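Local coordinates for protein 4-alpha-glucanotransferase (Corynebacterium glutamicum, PDB 5B68) that is an amylomaltase, also called disproportionating enzyme, built on a TIM-barrel glucanotransferase domain with a separate N-terminal beta-sandwich domain, at residues 299-304 and 353-358; 248-253 and 295-300. One frame throughout, in Å; residues are numbered along the deposited sequence.

Contact 1 (299-304 and 353-358)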
ATOM      1  N   ALA A 299     -19.805 -15.864 -19.094  1.00 27.23           N
ATOM      2  CA  ALA A 299     -20.188 -15.988 -20.510  1.00 27.41           C
ATOM      3  C   ALA A 299     -19.122 -15.563 -21.508  1.00 29.44           C
ATOM      4  O   ALA A 299     -18.905 -16.208 -22.530  1.00 27.43           O
ATOM      5  CB  ALA A 299     -21.515 -15.269 -20.759  1.00 29.52           C
ATOM      6  N   ILE A 300     -18.409 -14.465 -21.255  1.00 24.86           N
ATOM      7  CA  ILE A 300     -17.445 -14.050 -22.276  1.00 24.74           C
ATOM      8  C   ILE A 300     -16.262 -15.021 -22.301  1.00 21.39           C
ATOM      9  O   ILE A 300     -15.547 -15.118 -23.315  1.00 24.18           O
ATOM     10  CB  ILE A 300     -16.918 -12.629 -21.954  1.00 25.10           C
ATOM     11  CG1 ILE A 300     -18.064 -11.593 -22.029  1.00 26.51           C
ATOM     12  CG2 ILE A 300     -15.776 -12.228 -22.884  1.00 24.91           C
ATOM     13  CD1 ILE A 300     -17.809 -10.312 -21.263  1.00 29.17           C
ATOM     14  N   PHE A 301     -16.006 -15.675 -21.148  1.00 24.18           N
ATOM     15  CA  PHE A 301     -14.863 -16.601 -21.034  1.00 25.21           C
ATOM     16  C   PHE A 301     -14.972 -17.733 -22.055  1.00 26.18           C
ATOM     17  O   PHE A 301     -13.933 -18.248 -22.549  1.00 27.90           O
ATOM     18  CB  PHE A 301     -14.785 -17.165 -19.648  1.00 25.16           C
ATOM     19  CG  PHE A 301     -13.622 -18.135 -19.421  1.00 25.18           C
ATOM     20  CD1 PHE A 301     -12.298 -17.722 -19.580  1.00 26.22           C
ATOM     21  CD2 PHE A 301     -13.868 -19.451 -19.004  1.00 28.15           C
ATOM     22  CE1 PHE A 301     -11.253 -18.599 -19.337  1.00 26.16           C
ATOM     23  CE2 PHE A 301     -12.817 -20.334 -18.742  1.00 30.45           C
ATOM     24  CZ  PHE A 301     -11.517 -19.909 -18.901  1.00 27.92           C
ATOM     25  N   GLU A 302     -16.221 -18.107 -22.371  1.00 31.11           N
ATOM     26  CA  GLU A 302     -16.488 -19.125 -23.432  1.00 33.98           C
ATOM     27  C   GLU A 302     -16.134 -18.711 -24.848  1.00 36.38           C
ATOM     28  O   GLU A 302     -16.053 -19.563 -25.727  1.00 32.24           O
ATOM     29  CB  GLU A 302     -17.953 -19.541 -23.429  1.00 35.02           C
ATOM     30  CG  GLU A 302     -18.476 -20.183 -22.167  1.00 39.79           C
ATOM     31  CD  GLU A 302     -17.728 -21.447 -21.743  1.00 49.12           C
ATOM     32  OE1 GLU A 302     -17.417 -21.562 -20.538  1.00 46.35           O
ATOM     33  OE2 GLU A 302     -17.443 -22.321 -22.607  1.00 56.56           O
ATOM     34  N   MET A 303     -15.992 -17.415 -25.122  1.00 34.69           N
ATOM     35  CA  MET A 303     -15.768 -16.964 -26.483  1.00 34.53           C
ATOM     36  C   MET A 303     -14.359 -17.253 -26.897  1.00 38.37           C
ATOM     37  O   MET A 303     -13.451 -17.123 -26.082  1.00 39.85           O
ATOM     38  CB  MET A 303     -15.978 -15.455 -26.615  1.00 35.02           C
ATOM     39  CG  MET A 303     -17.380 -14.967 -26.337  1.00 32.63           C
ATOM     40  SD  MET A 303     -18.585 -15.630 -27.560  1.00 35.38           S
ATOM     41  CE  MET A 303     -19.340 -16.824 -26.486  1.00 33.23           C
ATOM     42  N   PRO A 304     -14.163 -17.638 -28.160  1.00 39.37           N
ATOM     43  CA  PRO A 304     -12.836 -18.005 -28.633  1.00 39.27           C
ATOM     44  C   PRO A 304     -12.039 -16.784 -28.969  1.00 37.62           C
ATOM     45  O   PRO A 304     -12.571 -15.818 -29.532  1.00 40.25           O
ATOM     46  CB  PRO A 304     -13.124 -18.847 -29.893  1.00 39.27           C
ATOM     47  CG  PRO A 304     -14.433 -18.316 -30.381  1.00 42.07           C
ATOM     48  CD  PRO A 304     -15.209 -17.986 -29.144  1.00 42.36           C
ATOM     49  N   THR A 353      -9.772 -22.409 -12.353  1.00 24.85           N
ATOM     50  CA  THR A 353      -8.461 -21.767 -12.152  1.00 24.58           C
ATOM     51  C   THR A 353      -8.126 -20.881 -13.352  1.00 25.16           C
ATOM     52  O   THR A 353      -7.693 -19.705 -13.230  1.00 21.97           O
ATOM     53  CB  THR A 353      -7.362 -22.830 -11.852  1.00 21.83           C
ATOM     54  OG1 THR A 353      -7.626 -23.482 -10.609  1.00 21.35           O
ATOM     55  CG2 THR A 353      -5.974 -22.179 -11.847  1.00 23.01           C
ATOM     56  N   MET A 354      -8.367 -21.395 -14.538  1.00 22.33           N
ATOM     57  CA  MET A 354      -8.061 -20.687 -15.752  1.00 25.43           C
ATOM     58  C   MET A 354      -8.884 -19.390 -15.875  1.00 22.73           C
ATOM     59  O   MET A 354      -8.381 -18.387 -16.368  1.00 23.06           O
ATOM     60  CB  MET A 354      -8.289 -21.562 -16.953  1.00 27.26           C
ATOM     61  CG  MET A 354      -7.861 -20.925 -18.250  1.00 32.31           C
ATOM     62  SD  MET A 354      -6.130 -20.458 -18.408  1.00 38.14           S
ATOM     63  CE  MET A 354      -5.368 -22.056 -18.724  1.00 38.61           C
ATOM     64  N   PHE A 355     -10.163 -19.495 -15.480  1.00 23.97           N
ATOM     65  CA  PHE A 355     -11.077 -18.337 -15.455  1.00 22.78           C
ATOM     66  C   PHE A 355     -10.519 -17.246 -14.543  1.00 23.08           C
ATOM     67  O   PHE A 355     -10.517 -16.071 -14.952  1.00 21.84           O
ATOM     68  CB  PHE A 355     -12.424 -18.755 -14.941  1.00 24.73           C
ATOM     69  CG  PHE A 355     -13.365 -17.591 -14.685  1.00 22.44           C
ATOM     70  CD1 PHE A 355     -13.982 -16.944 -15.755  1.00 25.47           C
ATOM     71  CD2 PHE A 355     -13.653 -17.226 -13.383  1.00 22.57           C
ATOM     72  CE1 PHE A 355     -14.864 -15.887 -15.507  1.00 23.59           C
ATOM     73  CE2 PHE A 355     -14.542 -16.201 -13.145  1.00 23.96           C
ATOM     74  CZ  PHE A 355     -15.134 -15.546 -14.232  1.00 19.21           C
ATOM     75  N   TYR A 356     -10.018 -17.614 -13.369  1.00 20.98           N
ATOM     76  CA  TYR A 356      -9.473 -16.559 -12.467  1.00 22.57           C
ATOM     77  C   TYR A 356      -8.167 -16.004 -12.971  1.00 22.20           C
ATOM     78  O   TYR A 356      -7.861 -14.790 -12.782  1.00 21.29           O
ATOM     79  CB  TYR A 356      -9.454 -17.025 -11.023  1.00 22.22           C
ATOM     80  CG  TYR A 356     -10.820 -17.198 -10.455  1.00 23.20           C
ATOM     81  CD1 TYR A 356     -11.584 -16.081 -10.133  1.00 25.89           C
ATOM     82  CD2 TYR A 356     -11.402 -18.492 -10.264  1.00 21.76           C
ATOM     83  CE1 TYR A 356     -12.859 -16.194  -9.628  1.00 25.29           C
ATOM     84  CE2 TYR A 356     -12.675 -18.617  -9.738  1.00 23.83           C
ATOM     85  CZ  TYR A 356     -13.409 -17.448  -9.417  1.00 29.20           C
ATOM     86  OH  TYR A 356     -14.676 -17.511  -8.864  1.00 26.50           O
ATOM     87  N   MET A 357      -7.396 -16.805 -13.688  1.00 21.39           N
ATOM     88  CA  MET A 357      -6.189 -16.298 -14.376  1.00 20.87           C
ATOM     89  C   MET A 357      -6.553 -15.282 -15.437  1.00 22.90           C
ATOM     90  O   MET A 357      -5.953 -14.159 -15.569  1.00 22.20           O
ATOM     91  CB  MET A 357      -5.355 -17.449 -14.943  1.00 22.28           C
ATOM     92  CG  MET A 357      -4.809 -18.355 -13.840  1.00 24.34           C
ATOM     93  SD  MET A 357      -4.051 -19.874 -14.571  1.00 32.31           S
ATOM     94  CE  MET A 357      -2.569 -19.151 -15.177  1.00 31.17           C
ATOM     95  N   TRP A 358      -7.612 -15.603 -16.174  1.00 19.06           N
ATOM     96  CA  TRP A 358      -8.043 -14.786 -17.268  1.00 19.76           C
ATOM     97  C   TRP A 358      -8.552 -13.446 -16.753  1.00 18.01           C
ATOM     98  O   TRP A 358      -8.252 -12.418 -17.382  1.00 19.83           O
ATOM     99  CB  TRP A 358      -9.111 -15.573 -18.056  1.00 20.53           C
ATOM    100  CG  TRP A 358      -9.805 -14.873 -19.164  1.00 21.43           C
ATOM    101  CD1 TRP A 358      -9.332 -14.632 -20.359  1.00 21.23           C
ATOM    102  CD2 TRP A 358     -11.146 -14.385 -19.129  1.00 21.65           C
ATOM    103  NE1 TRP A 358     -10.301 -14.014 -21.146  1.00 23.65           N
ATOM    104  CE2 TRP A 358     -11.427 -13.861 -20.380  1.00 23.49           C
ATOM    105  CE3 TRP A 358     -12.144 -14.376 -18.152  1.00 22.20           C
ATOM    106  CZ2 TRP A 358     -12.667 -13.270 -20.703  1.00 23.02           C
ATOM    107  CZ3 TRP A 358     -13.411 -13.813 -18.484  1.00 24.00           C
ATOM    108  CH2 TRP A 358     -13.632 -13.256 -19.756  1.00 21.81           C
TER

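Contact 2 (248-253 and 295-300)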
ATOM      1  N   ILE A 248     -13.417  -4.394 -13.739  1.00 20.96           N
ATOM      2  CA  ILE A 248     -13.480  -4.647 -15.121  1.00 19.61           C
ATOM      3  C   ILE A 248     -14.747  -4.020 -15.725  1.00 21.69           C
ATOM      4  O   ILE A 248     -15.859  -4.176 -15.144  1.00 20.03           O
ATOM      5  CB  ILE A 248     -13.522  -6.149 -15.395  1.00 20.96           C
ATOM      6  CG1 ILE A 248     -12.178  -6.817 -15.000  1.00 21.76           C
ATOM      7  CG2 ILE A 248     -13.803  -6.398 -16.851  1.00 20.58           C
ATOM      8  CD1 ILE A 248     -12.264  -8.342 -15.035  1.00 21.65           C
ATOM      9  N   ARG A 249     -14.599  -3.322 -16.845  1.00 20.59           N
ATOM     10  CA  ARG A 249     -15.760  -2.910 -17.614  1.00 22.14           C
ATOM     11  C   ARG A 249     -15.956  -3.956 -18.668  1.00 21.02           C
ATOM     12  O   ARG A 249     -15.189  -4.068 -19.595  1.00 20.30           O
ATOM     13  CB  ARG A 249     -15.581  -1.578 -18.311  1.00 24.32           C
ATOM     14  CG  ARG A 249     -16.777  -1.274 -19.199  1.00 24.89           C
ATOM     15  CD  ARG A 249     -16.909   0.173 -19.605  1.00 26.16           C
ATOM     16  NE  ARG A 249     -17.163   1.073 -18.496  1.00 25.04           N
ATOM     17  CZ  ARG A 249     -17.426   2.354 -18.670  1.00 24.51           C
ATOM     18  NH1 ARG A 249     -17.478   2.830 -19.895  1.00 25.15           N
ATOM     19  NH2 ARG A 249     -17.623   3.153 -17.647  1.00 23.17           N
ATOM     20  N   VAL A 250     -17.020  -4.707 -18.526  1.00 21.45           N
ATOM     21  CA  VAL A 250     -17.140  -5.916 -19.341  1.00 25.12           C
ATOM     22  C   VAL A 250     -17.330  -5.621 -20.789  1.00 23.42           C
ATOM     23  O   VAL A 250     -16.865  -6.366 -21.682  1.00 22.04           O
ATOM     24  CB  VAL A 250     -18.238  -6.878 -18.775  1.00 24.53           C
ATOM     25  CG1 VAL A 250     -17.981  -7.245 -17.319  1.00 25.48           C
ATOM     26  CG2 VAL A 250     -19.652  -6.311 -18.975  1.00 27.97           C
ATOM     27  N   GLU A 251     -18.053  -4.522 -21.066  1.00 23.49           N
ATOM     28  CA  GLU A 251     -18.275  -4.075 -22.444  1.00 25.09           C
ATOM     29  C   GLU A 251     -17.006  -3.693 -23.207  1.00 25.21           C
ATOM     30  O   GLU A 251     -17.006  -3.716 -24.432  1.00 24.31           O
ATOM     31  CB  GLU A 251     -19.323  -2.929 -22.534  1.00 26.53           C
ATOM     32  CG  GLU A 251     -20.692  -3.250 -21.939  1.00 27.37           C
ATOM     33  CD  GLU A 251     -20.856  -2.874 -20.485  1.00 28.36           C
ATOM     34  OE1 GLU A 251     -19.817  -2.677 -19.734  1.00 25.89           O
ATOM     35  OE2 GLU A 251     -22.032  -2.777 -20.074  1.00 26.95           O
ATOM     36  N   ASP A 252     -15.909  -3.385 -22.499  1.00 25.24           N
ATOM     37  CA  ASP A 252     -14.631  -3.100 -23.180  1.00 24.71           C
ATOM     38  C   ASP A 252     -13.796  -4.335 -23.528  1.00 24.16           C
ATOM     39  O   ASP A 252     -12.770  -4.233 -24.234  1.00 23.10           O
ATOM     40  CB  ASP A 252     -13.755  -2.190 -22.256  1.00 28.95           C
ATOM     41  CG  ASP A 252     -14.291  -0.784 -22.116  1.00 29.36           C
ATOM     42  OD1 ASP A 252     -15.251  -0.405 -22.827  1.00 29.01           O
ATOM     43  OD2 ASP A 252     -13.778  -0.048 -21.259  1.00 27.03           O
ATOM     44  N   ILE A 253     -14.233  -5.520 -23.106  1.00 24.53           N
ATOM     45  CA  ILE A 253     -13.458  -6.704 -23.423  1.00 24.49           C
ATOM     46  C   ILE A 253     -13.656  -7.007 -24.941  1.00 28.45           C
ATOM     47  O   ILE A 253     -14.797  -7.124 -25.375  1.00 29.75           O
ATOM     48  CB  ILE A 253     -13.874  -7.910 -22.562  1.00 25.55           C
ATOM     49  CG1 ILE A 253     -13.807  -7.660 -21.041  1.00 23.20           C
ATOM     50  CG2 ILE A 253     -13.016  -9.120 -22.957  1.00 25.25           C
ATOM     51  CD1 ILE A 253     -14.643  -8.619 -20.190  1.00 24.45           C
ATOM     52  N   GLN A 295     -21.104 -13.024 -13.600  1.00 27.99           N
ATOM     53  CA  GLN A 295     -21.969 -13.781 -14.473  1.00 31.65           C
ATOM     54  C   GLN A 295     -21.719 -13.491 -15.947  1.00 27.88           C
ATOM     55  O   GLN A 295     -21.660 -14.392 -16.773  1.00 26.56           O
ATOM     56  CB  GLN A 295     -23.424 -13.519 -14.126  1.00 35.36           C
ATOM     57  CG  GLN A 295     -24.368 -14.241 -15.060  1.00 42.19           C
ATOM     58  CD  GLN A 295     -25.792 -14.098 -14.591  1.00 51.08           C
ATOM     59  OE1 GLN A 295     -26.506 -15.093 -14.440  1.00 54.74           O
ATOM     60  NE2 GLN A 295     -26.199 -12.857 -14.294  1.00 46.84           N
ATOM     61  N   VAL A 296     -21.558 -12.220 -16.303  1.00 25.43           N
ATOM     62  CA  VAL A 296     -21.236 -11.896 -17.653  1.00 23.82           C
ATOM     63  C   VAL A 296     -19.842 -12.395 -18.039  1.00 23.74           C
ATOM     64  O   VAL A 296     -19.638 -12.873 -19.175  1.00 24.78           O
ATOM     65  CB  VAL A 296     -21.276 -10.341 -17.872  1.00 25.49           C
ATOM     66  CG1 VAL A 296     -20.790  -9.974 -19.252  1.00 23.71           C
ATOM     67  CG2 VAL A 296     -22.691  -9.843 -17.564  1.00 26.42           C
ATOM     68  N   LEU A 297     -18.873 -12.249 -17.090  1.00 22.95           N
ATOM     69  CA  LEU A 297     -17.474 -12.628 -17.407  1.00 22.51           C
ATOM     70  C   LEU A 297     -17.427 -14.146 -17.700  1.00 21.55           C
ATOM     71  O   LEU A 297     -16.765 -14.549 -18.638  1.00 22.25           O
ATOM     72  CB  LEU A 297     -16.559 -12.273 -16.269  1.00 22.67           C
ATOM     73  CG  LEU A 297     -16.303 -10.764 -16.270  1.00 23.46           C
ATOM     74  CD1 LEU A 297     -15.921 -10.314 -14.864  1.00 24.52           C
ATOM     75  CD2 LEU A 297     -15.203 -10.453 -17.309  1.00 23.62           C
ATOM     76  N   ARG A 298     -18.251 -14.900 -16.980  1.00 25.30           N
ATOM     77  CA  ARG A 298     -18.362 -16.357 -17.189  1.00 25.94           C
ATOM     78  C   ARG A 298     -18.849 -16.639 -18.595  1.00 27.82           C
ATOM     79  O   ARG A 298     -18.297 -17.517 -19.267  1.00 30.26           O
ATOM     80  CB  ARG A 298     -19.215 -17.039 -16.102  1.00 29.16           C
ATOM     81  CG  ARG A 298     -18.479 -17.198 -14.793  1.00 35.45           C
ATOM     82  CD  ARG A 298     -19.249 -18.063 -13.831  1.00 41.59           C
ATOM     83  NE  ARG A 298     -20.434 -17.384 -13.340  1.00 48.75           N
ATOM     84  CZ  ARG A 298     -20.531 -16.675 -12.207  1.00 46.62           C
ATOM     85  NH1 ARG A 298     -19.490 -16.492 -11.398  1.00 48.98           N
ATOM     86  NH2 ARG A 298     -21.706 -16.147 -11.888  1.00 45.72           N
ATOM     87  N   ALA A 299     -19.805 -15.864 -19.094  1.00 27.23           N
ATOM     88  CA  ALA A 299     -20.188 -15.988 -20.510  1.00 27.41           C
ATOM     89  C   ALA A 299     -19.122 -15.563 -21.508  1.00 29.44           C
ATOM     90  O   ALA A 299     -18.905 -16.208 -22.530  1.00 27.43           O
ATOM     91  CB  ALA A 299     -21.515 -15.269 -20.759  1.00 29.52           C
ATOM     92  N   ILE A 300     -18.409 -14.465 -21.255  1.00 24.86           N
ATOM     93  CA  ILE A 300     -17.445 -14.050 -22.276  1.00 24.74           C
ATOM     94  C   ILE A 300     -16.262 -15.021 -22.301  1.00 21.39           C
ATOM     95  O   ILE A 300     -15.547 -15.118 -23.315  1.00 24.18           O
ATOM     96  CB  ILE A 300     -16.918 -12.629 -21.954  1.00 25.10           C
ATOM     97  CG1 ILE A 300     -18.064 -11.593 -22.029  1.00 26.51           C
ATOM     98  CG2 ILE A 300     -15.776 -12.228 -22.884  1.00 24.91           C
ATOM     99  CD1 ILE A 300     -17.809 -10.312 -21.263  1.00 29.17           C
TER

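Contact 1 (299-304 and 353-358)
Where the end of helix 286-301 comes up against helix 349-376, Phe301 and Phe355 bring their CA atoms to 7.0 Å, and no hydrogen bond joins 299-304 to 353-358. The motif is an aromatic cluster of Phe301, Phe355 and Trp358, set in the helical region that lies between barrel strands 215-218 and 382-387. Phe301 carries most of it. With CG anti to the backbone N (chi1 -180°), its ring reaches across to the backbone of the other helix, and Phe355 CA sits over one face, 4.0 Å from the ring centroid. The ring of Phe355 adds a T-shaped (edge-to-face) pair: it presents its edge to the face of Phe301, with centroids 5.6 Å apart and planes at 79°. Phe355 CD1 leads, meeting CG and CB of Phe301.

Trp358 meets Phe301 differently. The two side chains run antiparallel alongside one another, and their rings meet obliquely, with planes at 55°. The indole face receives Phe301 CD1, which lies 3.6 Å from Trp358 CD2, and a CH-pi contact from Phe301 CA, 4.0 Å from the centroid of the six-membered ring. The far rim of the indole meets Ile300, whose CG2 branch lies at the ring edge, near its plane. Beyond the two segments, Phe313 makes an edge-to-face pair with Trp358, while Leu297, one turn back on helix 286-301, touches both Phe355 and Trp358.

Toward the more exposed side the cluster finishes with Met354. Its chain bends at chi2 and chi3, leading the end of the side chain away, and the methylene CG lies in the plane of the Phe301 ring at its edge, 3.8 Å from Phe301 CZ.

Contact 2 (248-253 and 295-300)
Ile253 and Leu297 meet through their outermost methyls. CG1 of Ile253 (chi1 -56°) and CG of Leu297 (chi1 -76°) each stand anti to the carbonyl carbon of their own residue, and an extended chi2 of 160° then carries Ile253 CD1 onward to the helix. Leu297 starts off along the flank of its helix, and its torsions swing the isobutyl end round to the loop. There Ile253 CD1 and Leu297 CD2 are 3.5 Å apart, closer than carbons usually pack, with the two side chains crossing at about a right angle.

Leu297 divides its contacts among three residues of 248-253. Besides the meeting with Ile253, Leu297 CD1 is 4.2 Å from Ile248 CD1, and Leu297 CG 4.0 Å from Val250 CG1. Val250, at the start of the 3-10 turn 250-252, straddles two helix positions: while CG1 faces Leu297, its CG2 meets Val296 CG1 at 3.8 Å. One turn along from Val296, Ile300 sends its CD1 to Ile253 CD1, 3.7 Å away, with Val250 O also near that methyl. Ile253 N donates to Val250 O over 3.1 Å, closing the turn; the CB atoms of both residues face the helix.

All six touching residues are buried, and the side chains that meet are all apolar. Polar ties lie round the margin: Lys293 NZ reaches Ile248 O, and Arg249 makes salt bridges with Asp197 and Asp200. Helix 261-277 packs against Val296 and helix 349-376 against Leu297, extending the apolar packing beyond the loop. This is hydrophobic loop-to-helix packing within the long excursion from barrel strand 215-218 to strand 382-387, joining the loop before helix 261-277 to the flank of helix 286-301 in a TIM-barrel enzyme.

Overall arrangement
Both contacts use helix 286-301 and share Ala299 and Ile300, with centres 10 Å apart. Contact 1 ties the end of this helix to helix 349-376 through aromatic rings; it is largely buried but reaches solvent at Met354. Contact 2, wholly buried, sets the preceding turns against a loop through branched aliphatic side chains. Ile300 serves both, with its two branches divided mainly between the indole and the loop. They also touch directly: Trp358 CZ3 packs 3.4 Å from Leu297 O. Neither contains a hydrogen bond across its segments, and both sit well away from the chain's centre, on the same side.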